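Local coordinates for protein ribonuclease S-F11 (PDB 1IOO) that cleaves RNA as a secreted T2-family ribonuclease of the tobacco style, associated with gametophytic self-incompatibility, the rejection of self pollen, at residues 50-61 and 78-89. Numbering follows the deposited sequence.
Sequences PTYSYFTGKMLN and RTEQPSWKYQYI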
loop_
_atom_site.group_PDB
_atom_site.type_symbol
_atom_site.label_atom_id
_atom_site.label_comp_id
_atom_site.label_asym_id
_atom_site.label_seq_id
_atom_site.Cartn_x
_atom_site.Cartn_y
_atom_site.Cartn_z
ATOM N N PRO A 50 16.961 -9.005 8.712
ATOM C CA PRO A 50 17.046 -10.034 7.671
ATOM C C PRO A 50 17.877 -9.613 6.461
ATOM O O PRO A 50 17.716 -8.512 5.936
ATOM C CB PRO A 50 15.588 -10.260 7.312
ATOM C CG PRO A 50 15.034 -8.864 7.398
ATOM C CD PRO A 50 15.653 -8.325 8.671
ATOM N N THR A 51 18.764 -10.499 6.017
ATOM C CA THR A 51 19.590 -10.210 4.853
ATOM C C THR A 51 18.736 -10.129 3.598
ATOM O O THR A 51 17.851 -10.954 3.384
ATOM C CB THR A 51 20.686 -11.277 4.636
ATOM O OG1 THR A 51 20.109 -12.589 4.702
ATOM C CG2 THR A 51 21.782 -11.133 5.678
ATOM N N TYR A 52 18.990 -9.114 2.781
ATOM C CA TYR A 52 18.233 -8.929 1.554
ATOM C C TYR A 52 19.021 -9.406 0.349
ATOM O O TYR A 52 20.181 -9.040 0.169
ATOM C CB TYR A 52 17.884 -7.451 1.356
ATOM C CG TYR A 52 17.036 -7.168 0.124
ATOM C CD1 TYR A 52 15.646 -7.288 0.164
ATOM C CD2 TYR A 52 17.628 -6.794 -1.081
ATOM C CE1 TYR A 52 14.868 -7.039 -0.965
ATOM C CE2 TYR A 52 16.861 -6.544 -2.214
ATOM C CZ TYR A 52 15.485 -6.667 -2.147
ATOM O OH TYR A 52 14.725 -6.419 -3.262
ATOM N N SER A 53 18.387 -10.248 -0.459
ATOM C CA SER A 53 18.975 -10.737 -1.692
ATOM C C SER A 53 18.306 -10.058 -2.872
ATOM O O SER A 53 17.089 -9.899 -2.886
ATOM C CB SER A 53 18.797 -12.250 -1.799
ATOM O OG SER A 53 19.418 -12.896 -0.704
ATOM N N TYR A 54 19.092 -9.635 -3.854
ATOM C CA TYR A 54 18.531 -8.932 -4.992
ATOM C C TYR A 54 17.743 -9.862 -5.906
ATOM O O TYR A 54 18.227 -10.918 -6.315
ATOM C CB TYR A 54 19.643 -8.183 -5.739
ATOM C CG TYR A 54 20.302 -7.145 -4.852
ATOM C CD1 TYR A 54 21.324 -7.500 -3.966
ATOM C CD2 TYR A 54 19.850 -5.826 -4.834
ATOM C CE1 TYR A 54 21.876 -6.565 -3.082
ATOM C CE2 TYR A 54 20.392 -4.886 -3.953
ATOM C CZ TYR A 54 21.403 -5.264 -3.081
ATOM O OH TYR A 54 21.933 -4.343 -2.203
ATOM N N PHE A 55 16.510 -9.464 -6.201
ATOM C CA PHE A 55 15.629 -10.239 -7.067
ATOM C C PHE A 55 16.060 -10.157 -8.529
ATOM O O PHE A 55 16.684 -9.186 -8.963
ATOM C CB PHE A 55 14.188 -9.731 -6.961
ATOM C CG PHE A 55 13.521 -10.039 -5.643
ATOM C CD1 PHE A 55 13.114 -9.009 -4.794
ATOM C CD2 PHE A 55 13.261 -11.356 -5.270
ATOM C CE1 PHE A 55 12.455 -9.284 -3.594
ATOM C CE2 PHE A 55 12.603 -11.641 -4.073
ATOM C CZ PHE A 55 12.197 -10.602 -3.234
ATOM N N THR A 56 15.715 -11.195 -9.281
ATOM C CA THR A 56 16.015 -11.258 -10.704
ATOM C C THR A 56 14.862 -11.898 -11.459
ATOM O O THR A 56 13.899 -12.368 -10.854
ATOM C CB THR A 56 17.279 -12.107 -11.002
ATOM O OG1 THR A 56 17.068 -13.454 -10.555
ATOM C CG2 THR A 56 18.499 -11.525 -10.307
ATOM N N GLY A 57 14.954 -11.885 -12.783
ATOM C CA GLY A 57 13.942 -12.516 -13.615
ATOM C C GLY A 57 12.483 -12.140 -13.442
ATOM O O GLY A 57 12.128 -10.961 -13.421
ATOM N N LYS A 58 11.631 -13.156 -13.318
ATOM C CA LYS A 58 10.190 -12.944 -13.198
ATOM C C LYS A 58 9.826 -12.117 -11.974
ATOM O O LYS A 58 9.064 -11.157 -12.081
ATOM C CB LYS A 58 9.441 -14.278 -13.140
ATOM C CG LYS A 58 7.925 -14.119 -13.106
ATOM C CD LYS A 58 7.228 -15.463 -12.977
ATOM C CE LYS A 58 5.713 -15.320 -13.023
ATOM N NZ LYS A 58 5.169 -14.508 -11.898
ATOM N N MET A 59 10.336 -12.502 -10.807
ATOM C CA MET A 59 10.028 -11.768 -9.583
ATOM C C MET A 59 10.400 -10.298 -9.725
ATOM O O MET A 59 9.661 -9.415 -9.286
ATOM C CB MET A 59 10.755 -12.381 -8.381
ATOM C CG MET A 59 10.473 -11.680 -7.052
ATOM S SD MET A 59 8.719 -11.658 -6.557
ATOM C CE MET A 59 8.667 -13.058 -5.454
ATOM N N LEU A 60 11.547 -10.036 -10.343
ATOM C CA LEU A 60 11.992 -8.670 -10.548
ATOM C C LEU A 60 11.023 -7.910 -11.454
ATOM O O LEU A 60 10.644 -6.781 -11.153
ATOM C CB LEU A 60 13.411 -8.646 -11.129
ATOM C CG LEU A 60 13.984 -7.278 -11.516
ATOM C CD1 LEU A 60 13.848 -6.288 -10.364
ATOM C CD2 LEU A 60 15.446 -7.454 -11.893
ATOM N N ASN A 61 10.614 -8.533 -12.557
ATOM C CA ASN A 61 9.674 -7.885 -13.462
ATOM C C ASN A 61 8.325 -7.669 -12.792
ATOM O O ASN A 61 7.679 -6.642 -12.996
ATOM C CB ASN A 61 9.468 -8.711 -14.735
ATOM C CG ASN A 61 10.674 -8.686 -15.642
ATOM O OD1 ASN A 61 11.334 -7.656 -15.787
ATOM N ND2 ASN A 61 10.963 -9.818 -16.275
ATOM N N ARG A 78 15.691 -1.382 -10.490
ATOM C CA ARG A 78 15.794 -2.803 -10.812
ATOM C C ARG A 78 17.112 -3.408 -10.341
ATOM O O ARG A 78 17.166 -4.581 -9.971
ATOM C CB ARG A 78 15.669 -3.009 -12.322
ATOM C CG ARG A 78 14.274 -2.787 -12.887
ATOM C CD ARG A 78 14.289 -2.956 -14.398
ATOM N NE ARG A 78 14.676 -4.310 -14.775
ATOM C CZ ARG A 78 13.828 -5.331 -14.867
ATOM N NH1 ARG A 78 12.538 -5.150 -14.620
ATOM N NH2 ARG A 78 14.276 -6.541 -15.185
ATOM N N THR A 79 18.167 -2.601 -10.348
ATOM C CA THR A 79 19.495 -3.076 -9.983
ATOM C C THR A 79 19.750 -3.037 -8.475
ATOM O O THR A 79 20.123 -4.051 -7.882
ATOM C CB THR A 79 20.595 -2.239 -10.681
ATOM O OG1 THR A 79 20.421 -2.315 -12.101
ATOM C CG2 THR A 79 21.976 -2.774 -10.325
ATOM N N GLU A 80 19.540 -1.880 -7.854
ATOM C CA GLU A 80 19.851 -1.725 -6.435
ATOM C C GLU A 80 18.641 -1.943 -5.526
ATOM O O GLU A 80 18.798 -2.072 -4.311
ATOM C CB GLU A 80 20.499 -0.364 -6.186
ATOM C CG GLU A 80 21.738 -0.113 -7.045
ATOM C CD GLU A 80 22.710 -1.284 -7.052
ATOM O OE1 GLU A 80 22.938 -1.882 -5.983
ATOM O OE2 GLU A 80 23.255 -1.600 -8.129
ATOM N N GLN A 81 17.441 -1.948 -6.104
ATOM C CA GLN A 81 16.208 -2.245 -5.355
ATOM C C GLN A 81 16.188 -1.570 -3.966
ATOM O O GLN A 81 15.897 -2.205 -2.950
ATOM C CB GLN A 81 16.116 -3.775 -5.230
ATOM C CG GLN A 81 16.209 -4.442 -6.615
ATOM C CD GLN A 81 16.293 -5.953 -6.608
ATOM O OE1 GLN A 81 15.958 -6.618 -5.628
ATOM N NE2 GLN A 81 16.736 -6.507 -7.731
ATOM N N PRO A 82 16.400 -0.252 -3.924
ATOM C CA PRO A 82 16.427 0.489 -2.660
ATOM C C PRO A 82 15.160 0.450 -1.809
ATOM O O PRO A 82 15.235 0.296 -0.589
ATOM C CB PRO A 82 16.796 1.901 -3.101
ATOM C CG PRO A 82 16.165 2.002 -4.450
ATOM C CD PRO A 82 16.479 0.666 -5.076
ATOM N N SER A 83 13.998 0.602 -2.434
ATOM C CA SER A 83 12.758 0.633 -1.674
ATOM C C SER A 83 12.337 -0.746 -1.208
ATOM O O SER A 83 11.857 -0.898 -0.087
ATOM C CB SER A 83 11.647 1.303 -2.476
ATOM O OG SER A 83 12.012 2.645 -2.734
ATOM N N TRP A 84 12.500 -1.752 -2.063
ATOM C CA TRP A 84 12.159 -3.106 -1.663
ATOM C C TRP A 84 13.027 -3.542 -0.493
ATOM O O TRP A 84 12.537 -4.150 0.460
ATOM C CB TRP A 84 12.315 -4.083 -2.833
ATOM C CG TRP A 84 11.439 -3.729 -3.991
ATOM C CD1 TRP A 84 10.233 -3.069 -3.938
ATOM C CD2 TRP A 84 11.706 -3.963 -5.383
ATOM N NE1 TRP A 84 9.752 -2.871 -5.211
ATOM C CE2 TRP A 84 10.631 -3.407 -6.113
ATOM C CE3 TRP A 84 12.752 -4.583 -6.084
ATOM C CZ2 TRP A 84 10.569 -3.448 -7.510
ATOM C CZ3 TRP A 84 12.690 -4.624 -7.482
ATOM C CH2 TRP A 84 11.604 -4.057 -8.174
ATOM N N LYS A 85 14.315 -3.212 -0.558
ATOM C CA LYS A 85 15.232 -3.557 0.519
ATOM C C LYS A 85 14.835 -2.860 1.818
ATOM O O LYS A 85 14.774 -3.484 2.873
ATOM C CB LYS A 85 16.677 -3.168 0.172
ATOM C CG LYS A 85 17.654 -3.510 1.304
ATOM C CD LYS A 85 19.035 -2.892 1.117
ATOM C CE LYS A 85 19.782 -3.496 -0.042
ATOM N NZ LYS A 85 21.187 -2.995 -0.036
ATOM N N TYR A 86 14.558 -1.565 1.736
ATOM C CA TYR A 86 14.180 -0.805 2.920
ATOM C C TYR A 86 12.915 -1.370 3.555
ATOM O O TYR A 86 12.850 -1.569 4.772
ATOM C CB TYR A 86 13.951 0.662 2.558
ATOM C CG TYR A 86 13.626 1.536 3.741
ATOM C CD1 TYR A 86 14.521 1.658 4.806
ATOM C CD2 TYR A 86 12.438 2.256 3.793
ATOM C CE1 TYR A 86 14.237 2.484 5.893
ATOM C CE2 TYR A 86 12.145 3.088 4.875
ATOM C CZ TYR A 86 13.048 3.198 5.917
ATOM O OH TYR A 86 12.781 4.042 6.973
ATOM N N GLN A 87 11.915 -1.646 2.726
ATOM C CA GLN A 87 10.647 -2.171 3.215
ATOM C C GLN A 87 10.820 -3.549 3.839
ATOM O O GLN A 87 10.169 -3.872 4.832
ATOM C CB GLN A 87 9.621 -2.227 2.075
ATOM C CG GLN A 87 9.163 -0.842 1.608
ATOM C CD GLN A 87 8.399 -0.071 2.678
ATOM O OE1 GLN A 87 8.523 1.149 2.781
ATOM N NE2 GLN A 87 7.592 -0.773 3.463
ATOM N N TYR A 88 11.703 -4.358 3.263
ATOM C CA TYR A 88 11.943 -5.697 3.792
ATOM C C TYR A 88 12.609 -5.642 5.166
ATOM O O TYR A 88 12.219 -6.359 6.084
ATOM C CB TYR A 88 12.821 -6.513 2.841
ATOM C CG TYR A 88 13.020 -7.935 3.311
ATOM C CD1 TYR A 88 11.925 -8.775 3.496
ATOM C CD2 TYR A 88 14.295 -8.436 3.581
ATOM C CE1 TYR A 88 12.084 -10.080 3.940
ATOM C CE2 TYR A 88 14.469 -9.746 4.029
ATOM C CZ TYR A 88 13.354 -10.560 4.204
ATOM O OH TYR A 88 13.504 -11.861 4.635
ATOM N N ILE A 89 13.620 -4.793 5.303
ATOM C CA ILE A 89 14.335 -4.683 6.566
ATOM C C ILE A 89 13.477 -4.034 7.651
ATOM O O ILE A 89 13.489 -4.470 8.802
ATOM C CB ILE A 89 15.646 -3.894 6.380
ATOM C CG1 ILE A 89 16.601 -4.725 5.522
ATOM C CG2 ILE A 89 16.277 -3.571 7.729
ATOM C CD1 ILE A 89 17.857 -4.019 5.140
HETATM O O HOH W 1 15.806 -13.006 4.670
HETATM O O HOH W 2 14.037 -9.352 -14.879
#
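A chi1 of -177° swings the Tyr52 ring away from its own backbone N and lays it on helix 82-92, while Gln81, extended beyond CG (chi2 173°), reaches across to the backbone of Phe55. Lys85 CA sits over one face of the Tyr52 ring, 3.8 Å from its centroid, in a CH-pi contact, and Tyr88 CD2 meets the edge of that ring. Gln81 OE1 accepts two hydrogen bonds, both on lone pairs in the carbonyl plane: from Tyr52 OH at 2.7 Å and from Phe55 N at 3.0 Å. Gln81 NE2 donates to Phe55 O (2.9 Å) and, within its own segment, to Arg78 O, so four bonds fix the rotation of this buried amide. Cutting Gln81 back to a methyl group, as an alanine here does, is likely to leave the Tyr52 hydroxyl and both backbone groups of Phe55 without these mates. Lys85 NZ donates to Tyr54 OH (2.7 Å), and the Tyr54 ring turns its edge to Glu80 O. At one end Pro50 CB packs on Tyr88 CE2 (3.5 Å), where a water joins Tyr88 OH to Thr51 O; at the other, Arg78 grips Asn61 OD1 end-on with two hydrogen bonds, NH1 (3.0 Å) tilted 18° from the carbonyl plane and NH2 above it. Leu60 CD1 meets the Trp84 ring edge at CZ3 (3.5 Å). The loop and the start of helix 57-66 thus lie over the junction of helices 74-80 and 82-92, the latter carrying the probable active-site residue Gln87; Phe55 also packs edge-to-face on Phe105 of helix 101-113.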